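Local structure of fucoxanthin chlorophyll a/c-binding protein Lhcq10 (Chaetoceros gracilis, 6L4U) at residues N73-G78 and H157-G162; E148-A153 and A166-S171; M218-E223 and G235-Y240. The protein binds chlorophylls a and c1 and a fucoxanthin-type carotenoid, and probably harvests light as a peripheral antenna subunit of a large photosynthetic assembly. One frame throughout, in Å; residues are numbered along the deposited sequence.

Interaction 1. Residues N73-G78 and H157-G162; sequences NSATIG and HYMRGG. With KC1 (Chlorophyll c1), chain B.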
loop_
_atom_site.group_PDB
_atom_site.type_symbol
_atom_site.label_atom_id
_atom_site.label_comp_id
_atom_site.label_asym_id
_atom_site.label_seq_id
_atom_site.Cartn_x
_atom_site.Cartn_y
_atom_site.Cartn_z
ATOM N N ASN Z 73 -8.472 82.775 -41.470
ATOM C CA ASN Z 73 -7.558 83.714 -42.118
ATOM C C ASN Z 73 -7.841 85.154 -41.705
ATOM O O ASN Z 73 -6.911 85.961 -41.594
ATOM C CB ASN Z 73 -7.664 83.610 -43.636
ATOM C CG ASN Z 73 -6.641 84.473 -44.352
ATOM O OD1 ASN Z 73 -5.508 84.634 -43.898
ATOM N ND2 ASN Z 73 -7.089 85.146 -45.403
ATOM N N SER Z 74 -9.110 85.496 -41.476
ATOM C CA SER Z 74 -9.476 86.873 -41.174
ATOM C C SER Z 74 -9.151 87.279 -39.744
ATOM O O SER Z 74 -9.108 88.477 -39.451
ATOM C CB SER Z 74 -10.967 87.090 -41.436
ATOM O OG SER Z 74 -11.244 87.078 -42.826
ATOM N N ALA Z 75 -8.938 86.321 -38.846
ATOM C CA ALA Z 75 -8.573 86.656 -37.477
ATOM C C ALA Z 75 -7.073 86.817 -37.307
ATOM O O ALA Z 75 -6.633 87.647 -36.503
ATOM C CB ALA Z 75 -9.087 85.588 -36.509
ATOM N N THR Z 76 -6.279 86.042 -38.045
ATOM C CA THR Z 76 -4.836 86.201 -37.997
ATOM C C THR Z 76 -4.368 87.374 -38.836
ATOM O O THR Z 76 -3.248 87.852 -38.637
ATOM C CB THR Z 76 -4.137 84.935 -38.481
ATOM O OG1 THR Z 76 -4.282 84.821 -39.901
ATOM C CG2 THR Z 76 -4.783 83.737 -37.834
ATOM N N ILE Z 77 -5.196 87.844 -39.771
ATOM C CA ILE Z 77 -4.856 89.048 -40.513
ATOM C C ILE Z 77 -5.020 90.281 -39.621
ATOM O O ILE Z 77 -4.472 91.344 -39.932
ATOM C CB ILE Z 77 -5.718 89.194 -41.787
ATOM C CG1 ILE Z 77 -5.025 89.981 -42.891
ATOM C CG2 ILE Z 77 -7.025 89.882 -41.560
ATOM C CD1 ILE Z 77 -5.174 89.369 -44.222
ATOM N N GLY Z 78 -5.778 90.169 -38.523
ATOM C CA GLY Z 78 -5.769 91.204 -37.509
ATOM C C GLY Z 78 -4.638 91.029 -36.524
ATOM O O GLY Z 78 -4.207 91.999 -35.894
ATOM N N HIS Z 157 -10.908 92.998 -29.131
ATOM C CA HIS Z 157 -9.656 92.379 -29.521
ATOM C C HIS Z 157 -9.486 92.394 -31.030
ATOM O O HIS Z 157 -10.453 92.341 -31.791
ATOM C CB HIS Z 157 -9.586 90.944 -29.011
ATOM C CG HIS Z 157 -8.198 90.388 -28.961
ATOM N ND1 HIS Z 157 -7.706 89.538 -29.926
ATOM C CD2 HIS Z 157 -7.214 90.530 -28.045
ATOM C CE1 HIS Z 157 -6.469 89.194 -29.616
ATOM N NE2 HIS Z 157 -6.147 89.781 -28.478
ATOM N N TYR Z 158 -8.230 92.439 -31.448
ATOM C CA TYR Z 158 -7.870 92.578 -32.846
ATOM C C TYR Z 158 -8.055 91.294 -33.642
ATOM O O TYR Z 158 -8.095 91.353 -34.875
ATOM C CB TYR Z 158 -6.426 93.057 -32.950
ATOM C CG TYR Z 158 -5.443 92.270 -32.111
ATOM C CD1 TYR Z 158 -5.166 92.630 -30.787
ATOM C CD2 TYR Z 158 -4.775 91.177 -32.648
ATOM C CE1 TYR Z 158 -4.247 91.925 -30.040
ATOM C CE2 TYR Z 158 -3.866 90.462 -31.902
ATOM C CZ TYR Z 158 -3.604 90.839 -30.604
ATOM O OH TYR Z 158 -2.696 90.124 -29.865
ATOM N N MET Z 159 -8.168 90.139 -32.976
ATOM C CA MET Z 159 -8.498 88.891 -33.655
ATOM C C MET Z 159 -9.987 88.601 -33.656
ATOM O O MET Z 159 -10.401 87.434 -33.639
ATOM C CB MET Z 159 -7.727 87.709 -33.071
ATOM C CG MET Z 159 -6.237 87.888 -33.075
ATOM S SD MET Z 159 -5.438 86.374 -32.560
ATOM C CE MET Z 159 -5.605 85.426 -34.074
ATOM N N ARG Z 160 -10.796 89.650 -33.705
ATOM C CA ARG Z 160 -12.248 89.638 -33.639
ATOM C C ARG Z 160 -12.680 90.788 -34.532
ATOM O O ARG Z 160 -11.984 91.083 -35.513
ATOM C CB ARG Z 160 -12.766 89.813 -32.208
ATOM C CG ARG Z 160 -12.442 88.679 -31.239
ATOM C CD ARG Z 160 -13.203 87.410 -31.576
ATOM N NE ARG Z 160 -12.621 86.240 -30.924
ATOM C CZ ARG Z 160 -11.843 85.353 -31.535
ATOM N NH1 ARG Z 160 -11.356 84.320 -30.863
ATOM N NH2 ARG Z 160 -11.559 85.495 -32.820
ATOM N N GLY Z 161 -13.865 91.349 -34.290
ATOM C CA GLY Z 161 -14.131 92.720 -34.695
ATOM C C GLY Z 161 -12.966 93.586 -34.259
ATOM O O GLY Z 161 -12.646 93.646 -33.074
ATOM N N GLY Z 162 -12.311 94.245 -35.203
ATOM C CA GLY Z 162 -10.899 94.525 -35.036
ATOM C C GLY Z 162 -10.511 95.870 -34.466
ATOM O O GLY Z 162 -10.537 96.070 -33.247
HETATM N NB KC1 B . -3.184 86.064 -27.755
HETATM N ND KC1 B . -4.938 87.271 -24.314
HETATM C C1A KC1 B . -7.173 86.670 -26.517
HETATM C C1B KC1 B . -3.758 85.538 -28.830
HETATM C C1C KC1 B . -1.198 86.561 -25.474
HETATM C C1D KC1 B . -4.526 87.678 -23.003
HETATM C C2A KC1 B . -8.301 86.326 -27.484
HETATM C C2B KC1 B . -2.842 84.813 -29.749
HETATM C C2C KC1 B . -0.138 86.427 -24.440
HETATM C C2D KC1 B . -5.609 88.078 -22.083
HETATM C C3A KC1 B . -7.541 85.865 -28.718
HETATM C C3B KC1 B . -1.545 84.995 -29.074
HETATM C C3C KC1 B . -0.812 86.871 -23.211
HETATM C C3D KC1 B . -6.780 87.858 -22.962
HETATM C C4A KC1 B . -6.147 85.974 -28.193
HETATM C C4B KC1 B . -1.881 85.790 -27.863
HETATM C C4C KC1 B . -2.169 87.213 -23.694
HETATM C C4D KC1 B . -6.311 87.419 -24.191
HETATM C CAA KC1 B . -9.337 87.375 -27.881
HETATM C CAB KC1 B . -0.225 84.502 -29.529
HETATM C CAC KC1 B . -0.263 86.969 -21.810
HETATM C CAD KC1 B . -8.251 87.948 -23.034
HETATM C CBA KC1 B . -10.665 86.696 -28.188
HETATM C CBB KC1 B . 0.773 85.318 -29.778
HETATM C CBC KC1 B . -0.497 85.619 -21.166
HETATM C CBD KC1 B . -8.678 87.522 -24.376
HETATM C CED KC1 B . -11.968 85.582 -24.023
HETATM C CGA KC1 B . -11.744 87.219 -27.273
HETATM C CGD KC1 B . -9.609 86.364 -24.227
HETATM C CHA KC1 B . -7.428 87.170 -25.116
HETATM C CHB KC1 B . -5.204 85.598 -29.055
HETATM C CHC KC1 B . -0.884 86.201 -26.867
HETATM C CHD KC1 B . -3.107 87.701 -22.667
HETATM C CMA KC1 B . -7.841 84.404 -29.036
HETATM C CMB KC1 B . -3.112 84.079 -31.032
HETATM C CMC KC1 B . 1.279 85.941 -24.571
HETATM C CMD KC1 B . -5.709 88.561 -20.670
HETATM N NA KC1 B . -5.982 86.405 -26.936
HETATM N NC KC1 B . -2.385 87.010 -25.019
HETATM O O1A KC1 B . -12.846 86.696 -27.257
HETATM O O1D KC1 B . -9.226 85.230 -24.434
HETATM O O2A KC1 B . -11.483 88.349 -26.397
HETATM O O2D KC1 B . -10.993 86.606 -23.856
HETATM O OBD KC1 B . -9.027 88.324 -22.085
HETATM MG MG KC1 B . -4.120 86.873 -26.134
#
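M159 lays its side chain against the A75 carbonyl, with CE 3.4 Å from A75 O and CB and CG almost as close. The thioether chain runs out extended and then bends at its last torsion (chi3 77°), which swings CE back to the first turn of helix 73-102, where it meets A75 CB at 4.3 Å and the T76 methyl.

Further along, the contact passes through backbone. G78 CA points a C-H at Y158 O (3.5 Å, 152° at the hydrogen), an approach made possible by the missing side chain, and G78 O comes obliquely to the Y158 ring, 3.4 Å from CD2.

The loop is shaped by a type I turn from H157 to R160. Inside it, M159 N bonds H157 ND1 at 3.1 Å, arriving well out of the ring plane, while H157 NE2 bonds E152; with both nitrogens engaged, the imidazole's rotation is fixed. Its faces carry Y158 CD1 on one side and chlorophyll CAA on the other.

M159 SD lies 3.6 Å from chlorophyll CHB, and R160 NE 3.4 Å from CBA. The loop thus walls a chlorophyll c1 pocket beside the start of a long helix of the light-harvesting complex fold.

Interaction 2. Residues E148-A153 and A166-S171; sequences EWFSEA and AFPNFS. With KC1 (Chlorophyll c1), chain B.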
loop_
_atom_site.group_PDB
_atom_site.type_symbol
_atom_site.label_atom_id
_atom_site.label_comp_id
_atom_site.label_asym_id
_atom_site.label_seq_id
_atom_site.Cartn_x
_atom_site.Cartn_y
_atom_site.Cartn_z
ATOM N N GLU Z 148 0.673 95.427 -22.429
ATOM C CA GLU Z 148 0.483 94.287 -23.314
ATOM C C GLU Z 148 -0.688 93.431 -22.851
ATOM O O GLU Z 148 -1.428 92.884 -23.676
ATOM C CB GLU Z 148 1.768 93.469 -23.377
ATOM C CG GLU Z 148 2.933 94.227 -23.977
ATOM C CD GLU Z 148 3.006 94.092 -25.480
ATOM O OE1 GLU Z 148 2.719 92.993 -25.996
ATOM O OE2 GLU Z 148 3.361 95.085 -26.146
ATOM N N TRP Z 149 -0.879 93.318 -21.534
ATOM C CA TRP Z 149 -2.005 92.560 -20.998
ATOM C C TRP Z 149 -3.320 93.296 -21.207
ATOM O O TRP Z 149 -4.332 92.679 -21.557
ATOM C CB TRP Z 149 -1.784 92.285 -19.510
ATOM C CG TRP Z 149 -2.751 91.325 -18.896
ATOM C CD1 TRP Z 149 -2.574 89.984 -18.726
ATOM C CD2 TRP Z 149 -4.040 91.632 -18.349
ATOM N NE1 TRP Z 149 -3.672 89.435 -18.115
ATOM C CE2 TRP Z 149 -4.587 90.427 -17.873
ATOM C CE3 TRP Z 149 -4.782 92.809 -18.212
ATOM C CZ2 TRP Z 149 -5.844 90.361 -17.280
ATOM C CZ3 TRP Z 149 -6.026 92.742 -17.627
ATOM C CH2 TRP Z 149 -6.546 91.527 -17.169
ATOM N N PHE Z 150 -3.329 94.613 -20.977
ATOM C CA PHE Z 150 -4.575 95.369 -21.042
ATOM C C PHE Z 150 -5.063 95.538 -22.473
ATOM O O PHE Z 150 -6.270 95.666 -22.702
ATOM C CB PHE Z 150 -4.403 96.735 -20.382
ATOM C CG PHE Z 150 -5.699 97.444 -20.119
ATOM C CD1 PHE Z 150 -6.166 98.413 -20.992
ATOM C CD2 PHE Z 150 -6.457 97.131 -19.003
ATOM C CE1 PHE Z 150 -7.365 99.059 -20.756
ATOM C CE2 PHE Z 150 -7.653 97.774 -18.759
ATOM C CZ PHE Z 150 -8.108 98.740 -19.636
ATOM N N SER Z 151 -4.148 95.541 -23.442
ATOM C CA SER Z 151 -4.550 95.582 -24.840
ATOM C C SER Z 151 -5.176 94.273 -25.301
ATOM O O SER Z 151 -5.889 94.262 -26.310
ATOM C CB SER Z 151 -3.343 95.952 -25.700
ATOM O OG SER Z 151 -2.385 94.911 -25.705
ATOM N N GLU Z 152 -4.944 93.181 -24.576
ATOM C CA GLU Z 152 -5.535 91.888 -24.890
ATOM C C GLU Z 152 -6.860 91.655 -24.176
ATOM O O GLU Z 152 -7.811 91.162 -24.790
ATOM C CB GLU Z 152 -4.572 90.768 -24.510
ATOM C CG GLU Z 152 -3.307 90.728 -25.316
ATOM C CD GLU Z 152 -3.468 89.975 -26.609
ATOM O OE1 GLU Z 152 -4.229 88.987 -26.641
ATOM O OE2 GLU Z 152 -2.828 90.375 -27.598
ATOM N N ALA Z 153 -6.935 91.990 -22.888
ATOM C CA ALA Z 153 -8.100 91.630 -22.087
ATOM C C ALA Z 153 -9.272 92.568 -22.324
ATOM O O ALA Z 153 -10.422 92.122 -22.399
ATOM C CB ALA Z 153 -7.739 91.633 -20.605
ATOM N N ALA Z 166 -5.670 100.019 -31.546
ATOM C CA ALA Z 166 -6.531 100.827 -30.690
ATOM C C ALA Z 166 -6.363 100.373 -29.252
ATOM O O ALA Z 166 -6.894 99.336 -28.850
ATOM C CB ALA Z 166 -7.983 100.710 -31.136
ATOM N N PHE Z 167 -5.612 101.136 -28.475
ATOM C CA PHE Z 167 -5.455 100.814 -27.068
ATOM C C PHE Z 167 -6.746 101.138 -26.330
ATOM O O PHE Z 167 -7.261 102.256 -26.455
ATOM C CB PHE Z 167 -4.297 101.579 -26.450
ATOM C CG PHE Z 167 -3.662 100.878 -25.293
ATOM C CD1 PHE Z 167 -4.107 101.102 -24.001
ATOM C CD2 PHE Z 167 -2.622 99.989 -25.495
ATOM C CE1 PHE Z 167 -3.523 100.452 -22.930
ATOM C CE2 PHE Z 167 -2.035 99.338 -24.431
ATOM C CZ PHE Z 167 -2.485 99.570 -23.148
ATOM N N PRO Z 168 -7.309 100.190 -25.588
ATOM C CA PRO Z 168 -8.517 100.479 -24.810
ATOM C C PRO Z 168 -8.214 101.442 -23.678
ATOM O O PRO Z 168 -7.160 101.366 -23.041
ATOM C CB PRO Z 168 -8.930 99.104 -24.279
ATOM C CG PRO Z 168 -7.670 98.291 -24.331
ATOM C CD PRO Z 168 -6.913 98.775 -25.508
ATOM N N ASN Z 169 -9.127 102.383 -23.454
ATOM C CA ASN Z 169 -8.926 103.294 -22.342
ATOM C C ASN Z 169 -9.122 102.696 -20.961
ATOM O O ASN Z 169 -9.916 101.779 -20.745
ATOM C CB ASN Z 169 -9.685 104.622 -22.457
ATOM C CG ASN Z 169 -9.812 105.166 -23.858
ATOM O OD1 ASN Z 169 -10.545 104.734 -24.734
ATOM N ND2 ASN Z 169 -8.860 106.059 -24.114
ATOM N N PHE Z 170 -8.327 103.227 -20.026
ATOM C CA PHE Z 170 -8.309 102.767 -18.646
ATOM C C PHE Z 170 -9.570 103.149 -17.887
ATOM O O PHE Z 170 -9.880 102.506 -16.881
ATOM C CB PHE Z 170 -7.095 103.340 -17.915
ATOM C CG PHE Z 170 -5.790 102.713 -18.303
ATOM C CD1 PHE Z 170 -5.717 101.369 -18.626
ATOM C CD2 PHE Z 170 -4.628 103.471 -18.330
ATOM C CE1 PHE Z 170 -4.509 100.792 -18.980
ATOM C CE2 PHE Z 170 -3.419 102.902 -18.683
ATOM C CZ PHE Z 170 -3.359 101.562 -19.008
ATOM N N SER Z 171 -10.269 104.212 -18.314
ATOM C CA SER Z 171 -11.563 104.576 -17.734
ATOM C C SER Z 171 -12.616 103.496 -17.818
ATOM O O SER Z 171 -13.465 103.410 -16.922
ATOM C CB SER Z 171 -12.147 105.815 -18.397
ATOM O OG SER Z 171 -12.937 106.551 -17.494
HETATM N NB KC1 B . -3.184 86.064 -27.755
HETATM N ND KC1 B . -4.938 87.271 -24.314
HETATM C C1A KC1 B . -7.173 86.670 -26.517
HETATM C C1B KC1 B . -3.758 85.538 -28.830
HETATM C C1C KC1 B . -1.198 86.561 -25.474
HETATM C C1D KC1 B . -4.526 87.678 -23.003
HETATM C C2A KC1 B . -8.301 86.326 -27.484
HETATM C C2B KC1 B . -2.842 84.813 -29.749
HETATM C C2C KC1 B . -0.138 86.427 -24.440
HETATM C C2D KC1 B . -5.609 88.078 -22.083
HETATM C C3A KC1 B . -7.541 85.865 -28.718
HETATM C C3B KC1 B . -1.545 84.995 -29.074
HETATM C C3C KC1 B . -0.812 86.871 -23.211
HETATM C C3D KC1 B . -6.780 87.858 -22.962
HETATM C C4A KC1 B . -6.147 85.974 -28.193
HETATM C C4B KC1 B . -1.881 85.790 -27.863
HETATM C C4C KC1 B . -2.169 87.213 -23.694
HETATM C C4D KC1 B . -6.311 87.419 -24.191
HETATM C CAA KC1 B . -9.337 87.375 -27.881
HETATM C CAB KC1 B . -0.225 84.502 -29.529
HETATM C CAC KC1 B . -0.263 86.969 -21.810
HETATM C CAD KC1 B . -8.251 87.948 -23.034
HETATM C CBA KC1 B . -10.665 86.696 -28.188
HETATM C CBB KC1 B . 0.773 85.318 -29.778
HETATM C CBC KC1 B . -0.497 85.619 -21.166
HETATM C CBD KC1 B . -8.678 87.522 -24.376
HETATM C CED KC1 B . -11.968 85.582 -24.023
HETATM C CGA KC1 B . -11.744 87.219 -27.273
HETATM C CGD KC1 B . -9.609 86.364 -24.227
HETATM C CHA KC1 B . -7.428 87.170 -25.116
HETATM C CHB KC1 B . -5.204 85.598 -29.055
HETATM C CHC KC1 B . -0.884 86.201 -26.867
HETATM C CHD KC1 B . -3.107 87.701 -22.667
HETATM C CMA KC1 B . -7.841 84.404 -29.036
HETATM C CMB KC1 B . -3.112 84.079 -31.032
HETATM C CMC KC1 B . 1.279 85.941 -24.571
HETATM C CMD KC1 B . -5.709 88.561 -20.670
HETATM N NA KC1 B . -5.982 86.405 -26.936
HETATM N NC KC1 B . -2.385 87.010 -25.019
HETATM O O1A KC1 B . -12.846 86.696 -27.257
HETATM O O1D KC1 B . -9.226 85.230 -24.434
HETATM O O2A KC1 B . -11.483 88.349 -26.397
HETATM O O2D KC1 B . -10.993 86.606 -23.856
HETATM O OBD KC1 B . -9.027 88.324 -22.085
HETATM MG MG KC1 B . -4.120 86.873 -26.134
#
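F150 carries most of this contact, its ring reaching from the helix into the aromatic and proline side chains of 166-171. The ring stands away from the helix with CG anti to the backbone N (chi1 -167°). F170 meets it edge-to-face: the CD1-CE1 edge of F170 sits over one face of F150, centroids 4.8 Å apart and planes at 65°.

Apolar contacts fill in around that pair. P168 CG touches F150 CD1 at 3.7 Å and also the F150 carbonyl oxygen, so the proline slides along beside the ring where it leaves the backbone. F167 comes in obliquely, with CE1 3.9 Å from F150 CD1 and CE2 beside S151 CB.

The polar atoms near F150 are loop carbonyls lying at the ring's edge: P168 O is 3.3 Å from CE1, and N169 O is near CZ. S151 OG turns back to its own helix and bonds E148 O at 3.0 Å from above the carbonyl plane.

Metal binding uses another side of the helix. E152 OE1 ligates the chlorophyll c1 magnesium at 2.2 Å, and W149 lays an indole face against the macrocycle's CMD, its NE1 bonding E73 O of the neighbouring Lhcq11 chain. E148, one turn earlier, ligates a chlorophyll a magnesium and bonds K86 of helix 73-102. The end of helix 137-153 is therefore set between pigments, helix 73-102 and the loop that leads on to helix 196-223; within that loop F167 N bonds a second chlorophyll c1.

Interaction 3. Residues M218-E223 and G235-Y240; sequences MGFLAE and GVVPHY. With CLA (chlorophyll a), chain C.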
loop_
_atom_site.group_PDB
_atom_site.type_symbol
_atom_site.label_atom_id
_atom_site.label_comp_id
_atom_site.label_asym_id
_atom_site.label_seq_id
_atom_site.Cartn_x
_atom_site.Cartn_y
_atom_site.Cartn_z
ATOM N N MET Z 218 17.002 99.574 -36.342
ATOM C CA MET Z 218 17.758 98.364 -36.570
ATOM C C MET Z 218 19.062 98.700 -37.291
ATOM O O MET Z 218 20.078 98.027 -37.088
ATOM C CB MET Z 218 16.772 97.475 -37.311
ATOM C CG MET Z 218 16.457 96.119 -36.836
ATOM S SD MET Z 218 16.688 95.413 -35.185
ATOM C CE MET Z 218 16.002 96.478 -33.934
ATOM N N GLY Z 219 19.060 99.785 -38.075
ATOM C CA GLY Z 219 20.287 100.274 -38.681
ATOM C C GLY Z 219 21.262 100.849 -37.676
ATOM O O GLY Z 219 22.474 100.854 -37.916
ATOM N N PHE Z 220 20.757 101.348 -36.549
ATOM C CA PHE Z 220 21.639 101.734 -35.455
ATOM C C PHE Z 220 22.244 100.507 -34.792
ATOM O O PHE Z 220 23.462 100.436 -34.587
ATOM C CB PHE Z 220 20.873 102.562 -34.427
ATOM C CG PHE Z 220 20.680 103.993 -34.820
ATOM C CD1 PHE Z 220 21.458 104.571 -35.810
ATOM C CD2 PHE Z 220 19.713 104.763 -34.198
ATOM C CE1 PHE Z 220 21.272 105.891 -36.167
ATOM C CE2 PHE Z 220 19.532 106.085 -34.544
ATOM C CZ PHE Z 220 20.308 106.649 -35.536
ATOM N N LEU Z 221 21.406 99.522 -34.456
ATOM C CA LEU Z 221 21.904 98.397 -33.683
ATOM C C LEU Z 221 22.676 97.394 -34.523
ATOM O O LEU Z 221 23.397 96.566 -33.960
ATOM C CB LEU Z 221 20.787 97.673 -32.932
ATOM C CG LEU Z 221 19.939 98.589 -32.056
ATOM C CD1 LEU Z 221 18.599 97.961 -31.663
ATOM C CD2 LEU Z 221 20.722 99.186 -30.918
ATOM N N ALA Z 222 22.541 97.444 -35.847
ATOM C CA ALA Z 222 23.397 96.624 -36.694
ATOM C C ALA Z 222 24.832 97.131 -36.672
ATOM O O ALA Z 222 25.774 96.334 -36.583
ATOM C CB ALA Z 222 22.854 96.596 -38.115
ATOM N N GLU Z 223 25.021 98.455 -36.726
ATOM C CA GLU Z 223 26.346 99.031 -36.520
ATOM C C GLU Z 223 26.842 98.939 -35.089
ATOM O O GLU Z 223 28.035 99.175 -34.846
ATOM C CB GLU Z 223 26.431 100.473 -37.066
ATOM C CG GLU Z 223 27.777 100.473 -37.700
ATOM C CD GLU Z 223 27.851 100.779 -39.108
ATOM O OE1 GLU Z 223 27.241 99.984 -39.830
ATOM O OE2 GLU Z 223 28.837 101.411 -39.522
ATOM N N GLY Z 235 31.183 105.119 -38.556
ATOM C CA GLY Z 235 31.876 106.009 -37.655
ATOM C C GLY Z 235 31.009 106.657 -36.595
ATOM O O GLY Z 235 31.535 107.081 -35.560
ATOM N N VAL Z 236 29.702 106.749 -36.824
ATOM C CA VAL Z 236 28.820 107.407 -35.869
ATOM C C VAL Z 236 28.489 106.474 -34.710
ATOM O O VAL Z 236 28.399 106.902 -33.552
ATOM C CB VAL Z 236 27.556 107.897 -36.603
ATOM C CG1 VAL Z 236 26.589 108.583 -35.653
ATOM C CG2 VAL Z 236 27.939 108.831 -37.741
ATOM N N VAL Z 237 28.362 105.188 -34.988
ATOM C CA VAL Z 237 27.796 104.224 -34.051
ATOM C C VAL Z 237 28.930 103.490 -33.338
ATOM O O VAL Z 237 29.810 102.934 -34.010
ATOM C CB VAL Z 237 26.867 103.246 -34.783
ATOM C CG1 VAL Z 237 26.358 102.237 -33.854
ATOM C CG2 VAL Z 237 25.706 103.998 -35.424
ATOM N N PRO Z 238 28.941 103.453 -31.998
ATOM C CA PRO Z 238 30.154 103.073 -31.254
ATOM C C PRO Z 238 30.378 101.595 -30.936
ATOM O O PRO Z 238 31.146 101.317 -30.008
ATOM C CB PRO Z 238 30.004 103.871 -29.956
ATOM C CG PRO Z 238 28.542 103.983 -29.795
ATOM C CD PRO Z 238 27.952 104.119 -31.132
ATOM N N HIS Z 239 29.722 100.663 -31.643
ATOM C CA HIS Z 239 30.047 99.224 -31.633
ATOM C C HIS Z 239 29.893 98.594 -30.240
ATOM O O HIS Z 239 30.869 98.302 -29.543
ATOM C CB HIS Z 239 31.454 98.968 -32.194
ATOM C CG HIS Z 239 31.720 97.531 -32.513
ATOM N ND1 HIS Z 239 32.992 97.022 -32.660
ATOM C CD2 HIS Z 239 30.874 96.495 -32.722
ATOM C CE1 HIS Z 239 32.919 95.733 -32.937
ATOM N NE2 HIS Z 239 31.645 95.386 -32.977
ATOM N N TYR Z 240 28.621 98.448 -29.839
ATOM C CA TYR Z 240 28.275 97.883 -28.532
ATOM C C TYR Z 240 28.788 96.458 -28.345
ATOM O O TYR Z 240 29.164 96.104 -27.220
ATOM C CB TYR Z 240 26.760 97.932 -28.328
ATOM C CG TYR Z 240 26.166 96.894 -27.407
ATOM C CD1 TYR Z 240 26.284 97.009 -26.025
ATOM C CD2 TYR Z 240 25.450 95.819 -27.918
ATOM C CE1 TYR Z 240 25.724 96.068 -25.181
ATOM C CE2 TYR Z 240 24.888 94.878 -27.088
ATOM C CZ TYR Z 240 25.027 95.004 -25.720
ATOM O OH TYR Z 240 24.464 94.062 -24.889
HETATM MG MG CLA C . 23.390 96.279 -45.637
HETATM C CHA CLA C . 25.920 93.913 -45.568
HETATM C CHB CLA C . 24.822 97.615 -48.371
HETATM C CHC CLA C . 21.265 98.875 -45.290
HETATM C CHD CLA C . 22.016 94.771 -42.547
HETATM N NA CLA C . 25.086 95.866 -46.761
HETATM C C1A CLA C . 25.931 94.899 -46.705
HETATM C C2A CLA C . 26.959 94.824 -47.822
HETATM C C3A CLA C . 26.583 96.041 -48.650
HETATM C C4A CLA C . 25.415 96.536 -47.867
HETATM C CMA CLA C . 27.694 97.084 -48.593
HETATM C CAA CLA C . 26.743 93.593 -48.719
HETATM C CBA CLA C . 27.297 93.677 -50.147
HETATM C CGA CLA C . 28.810 93.670 -50.199
HETATM O O1A CLA C . 29.454 92.779 -49.672
HETATM O O2A CLA C . 29.518 94.732 -50.896
HETATM N NB CLA C . 23.125 98.030 -46.656
HETATM C C1B CLA C . 23.670 98.340 -47.828
HETATM C C2B CLA C . 23.037 99.465 -48.558
HETATM C C3B CLA C . 21.953 99.853 -47.628
HETATM C C4B CLA C . 22.116 98.894 -46.488
HETATM C CMB CLA C . 23.397 100.058 -49.894
HETATM C CAB CLA C . 20.969 100.952 -47.837
HETATM C CBB CLA C . 19.702 100.935 -47.470
HETATM N NC CLA C . 22.018 96.745 -44.171
HETATM C C1C CLA C . 21.170 97.780 -44.312
HETATM C C2C CLA C . 20.026 97.798 -43.373
HETATM C C3C CLA C . 20.247 96.584 -42.562
HETATM C C4C CLA C . 21.496 96.023 -43.144
HETATM C CMC CLA C . 18.920 98.815 -43.285
HETATM C CAC CLA C . 19.411 96.046 -41.429
HETATM C CBC CLA C . 19.772 96.866 -40.215
HETATM N ND CLA C . 23.768 94.760 -44.336
HETATM C C1D CLA C . 23.241 94.201 -43.120
HETATM C C2D CLA C . 24.014 93.065 -42.554
HETATM C C3D CLA C . 25.108 92.974 -43.562
HETATM C C4D CLA C . 24.892 93.964 -44.511
HETATM C CMD CLA C . 23.902 92.160 -41.357
HETATM C CAD CLA C . 26.335 92.237 -43.960
HETATM O OBD CLA C . 26.863 91.259 -43.315
HETATM C CBD CLA C . 26.883 92.837 -45.197
HETATM C CGD CLA C . 28.190 93.466 -44.814
HETATM O O1D CLA C . 28.229 94.591 -44.347
HETATM O O2D CLA C . 29.429 92.730 -44.996
HETATM C CED CLA C . 30.648 93.237 -44.458
#
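V237 comes obliquely at the F220 ring, CG2 4.3 Å from CD1; the ring is also stacked with Y98 and meets F95 with nearly parallel planes, both on helix 73-102. The imidazole of H239 is approached, also obliquely, by E223 O, which lies 3.8 Å from H239 CA.

Apolar contact centres on V237. Its CB sits 3.6 Å from E223 CB, and CG1, anti to the backbone N (chi1 177°), reaches in to F220 O at 3.5 Å and to the E223 carbonyl carbon. E223 therefore offers V237 the aliphatic part of its chain; its buried carboxylate bends away, where OE1 bonds S229 N and, weakly, V230 N, while OE2 makes a weak bond to G228 N in the same loop.

Across the helix, chlorophyll a CBC rests 3.3 Å from M218 O and 3.7 Å from A222 CB. Here the C-terminal part of helix 196-223 meets the loop that follows it, bordering the chlorophyll and carotenoid pockets of a light-harvesting complex fold.

Overall arrangement
Interactions 1 and 2 adjoin, their centres 16 Å apart, and interleave along the chain: the loop after helix 137-153 supplies one segment to each, and both line the same chlorophyll c1, where second-shell H157 positions the first-shell magnesium ligand E152. Interaction 3 lies on the opposite side of the chain's centre, its centre about 36 Å from that of interaction 1 and 34 Å from that of interaction 2, and does not touch that chlorophyll c1. Interaction 1 is largely buried; the other two are partly buried. The chemistry differs too: backbone and thioether contacts beside a helix start in 1, aromatic packing in 2, and a valine against the C-terminal part of a helix in 3.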